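Local atomic coordinates of HutD family protein (Pseudomonas aeruginosa, PDB entry 1YLL), a protein that is of unknown function but belongs to the HutD family of the cupin clan and is possibly linked to histidine utilisation. Residues L44-V49 against A107-N112. Sequence-based numbering, arbitrary orientation.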
loop_
_atom_site.group_PDB
_atom_site.type_symbol
_atom_site.label_atom_id
_atom_site.label_comp_id
_atom_site.label_asym_id
_atom_site.label_seq_id
_atom_site.Cartn_x
_atom_site.Cartn_y
_atom_site.Cartn_z
ATOM N N LEU D 44 24.580 7.007 11.324
ATOM C CA LEU D 44 23.367 7.442 12.021
ATOM C C LEU D 44 23.377 6.729 13.364
ATOM O O LEU D 44 23.671 5.523 13.440
ATOM C CB LEU D 44 22.134 6.993 11.225
ATOM C CG LEU D 44 20.938 7.856 10.804
ATOM C CD1 LEU D 44 19.639 7.136 11.223
ATOM C CD2 LEU D 44 21.025 9.289 11.325
ATOM N N SER D 45 23.040 7.428 14.431
ATOM C CA SER D 45 23.072 6.773 15.732
ATOM C C SER D 45 22.178 7.480 16.742
ATOM O O SER D 45 21.719 8.601 16.506
ATOM C CB SER D 45 24.503 6.810 16.285
ATOM O OG SER D 45 24.958 8.171 16.416
ATOM N N ILE D 46 21.949 6.789 17.863
ATOM C CA ILE D 46 21.195 7.344 18.981
ATOM C C ILE D 46 22.192 7.329 20.132
ATOM O O ILE D 46 22.886 6.338 20.331
ATOM C CB ILE D 46 20.040 6.455 19.410
ATOM C CG1 ILE D 46 18.959 6.426 18.352
ATOM C CG2 ILE D 46 19.462 6.970 20.739
ATOM C CD1 ILE D 46 18.068 5.211 18.615
ATOM N N ALA D 47 22.297 8.408 20.883
ATOM C CA ALA D 47 23.230 8.388 22.003
ATOM C C ALA D 47 22.480 8.714 23.278
ATOM O O ALA D 47 21.420 9.346 23.246
ATOM C CB ALA D 47 24.370 9.380 21.787
ATOM N N ASP D 48 22.998 8.193 24.387
ATOM C CA ASP D 48 22.446 8.481 25.700
ATOM C C ASP D 48 23.482 9.393 26.297
ATOM O O ASP D 48 24.678 9.111 26.227
ATOM C CB ASP D 48 22.314 7.221 26.543
ATOM C CG ASP D 48 21.113 6.401 26.157
ATOM O OD1 ASP D 48 20.659 6.560 25.008
ATOM O OD2 ASP D 48 20.629 5.599 26.984
ATOM N N VAL D 49 23.046 10.516 26.847
ATOM C CA VAL D 49 23.993 11.428 27.444
ATOM C C VAL D 49 23.492 11.530 28.865
ATOM O O VAL D 49 22.426 12.088 29.103
ATOM C CB VAL D 49 23.944 12.799 26.770
ATOM C CG1 VAL D 49 25.037 13.683 27.332
ATOM C CG2 VAL D 49 24.094 12.641 25.263
ATOM N N ALA D 107 19.417 13.374 32.286
ATOM C CA ALA D 107 19.827 12.623 31.105
ATOM C C ALA D 107 18.910 12.828 29.901
ATOM O O ALA D 107 17.721 13.150 30.027
ATOM C CB ALA D 107 19.901 11.124 31.461
ATOM N N ILE D 108 19.482 12.651 28.703
ATOM C CA ILE D 108 18.697 12.759 27.483
ATOM C C ILE D 108 19.155 11.658 26.538
ATOM O O ILE D 108 20.124 10.957 26.800
ATOM C CB ILE D 108 18.912 14.114 26.715
ATOM C CG1 ILE D 108 20.390 14.303 26.386
ATOM C CG2 ILE D 108 18.432 15.320 27.563
ATOM C CD1 ILE D 108 20.613 15.553 25.532
ATOM N N ARG D 109 18.425 11.523 25.449
ATOM C CA ARG D 109 18.792 10.599 24.380
ATOM C C ARG D 109 18.717 11.490 23.164
ATOM O O ARG D 109 17.838 12.362 23.057
ATOM C CB ARG D 109 17.791 9.454 24.216
ATOM C CG ARG D 109 17.695 8.550 25.440
ATOM C CD ARG D 109 17.039 7.215 25.083
ATOM N NE ARG D 109 18.014 6.308 24.474
ATOM C CZ ARG D 109 17.692 5.227 23.766
ATOM N NH1 ARG D 109 16.423 4.925 23.575
ATOM N NH2 ARG D 109 18.640 4.450 23.256
ATOM N N ASP D 110 19.657 11.303 22.244
ATOM C CA ASP D 110 19.654 12.120 21.053
ATOM C C ASP D 110 19.774 11.244 19.815
ATOM O O ASP D 110 19.996 10.035 19.908
ATOM C CB ASP D 110 20.781 13.169 21.071
ATOM C CG ASP D 110 22.158 12.578 21.213
ATOM O OD1 ASP D 110 22.438 11.467 20.682
ATOM O OD2 ASP D 110 22.991 13.260 21.850
ATOM N N PHE D 111 19.552 11.876 18.672
ATOM C CA PHE D 111 19.601 11.229 17.371
ATOM C C PHE D 111 20.686 12.013 16.618
ATOM O O PHE D 111 20.627 13.248 16.549
ATOM C CB PHE D 111 18.221 11.404 16.746
ATOM C CG PHE D 111 18.108 10.892 15.353
ATOM C CD1 PHE D 111 18.190 9.511 15.088
ATOM C CD2 PHE D 111 17.890 11.764 14.305
ATOM C CE1 PHE D 111 18.060 9.037 13.790
ATOM C CE2 PHE D 111 17.753 11.286 12.996
ATOM C CZ PHE D 111 17.843 9.928 12.745
ATOM N N ASN D 112 21.652 11.290 16.042
ATOM C CA ASN D 112 22.802 11.942 15.422
ATOM C C ASN D 112 23.053 11.515 14.011
ATOM O O ASN D 112 23.079 10.328 13.762
ATOM C CB ASN D 112 24.079 11.540 16.183
ATOM C CG ASN D 112 24.324 12.359 17.432
ATOM O OD1 ASN D 112 24.644 13.542 17.353
ATOM N ND2 ASN D 112 24.189 11.725 18.591
HETATM O O HOH W 1 26.229 9.013 14.087
HETATM O O HOH W 2 21.634 5.361 23.056
#
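Asp48 and Arg109 face each other as a non-hydrogen-bonded pair between two antiparallel strands of a cupin-type beta-barrel. Strand 42-49 and strand 108-115 are neighbours in its larger sheet, with 24-31 flanking the first and 62-69 the second. Backbone bonds join Ser45 to Asn112, Ala47 to Asp110 and Val49 to Ile108.

Arg109 can be followed outward. Its CB lies 3.8 Å from Ala47 O. CG is beside its own backbone N (chi1 -63°) and passes 3.6 Å from Asp48 OD1. CD stays alongside the same oxygen. A bend at chi3 (81°) turns the guanidinium back over the neighbouring strand. NE then gives Asp48 OD1 a nearly straight salt-bridge bond of 2.7 Å. NE comes to the syn side of OD1, 27° out of the carboxylate plane, while OD1 lies close to the guanidinium plane. The two planes are almost perpendicular. Ile46 CG2 sits over one face of the guanidinium, 3.5 Å above its plane and offset toward the rim near NH2. NH2 also donates to a water and makes a weak, long ion pair with Glu27.

Leu44 puts both methyls against the Phe111 ring, which stacks on Phe145 of strand 141-146.

Ala47, Asp110 and Asn112 occupy the other face. Asn112 OD1 is held by Arg63. Asp110 OD1 bends back to Ala47, touching CB and accepting a weak bond from Ala47 N at 3.1 Å.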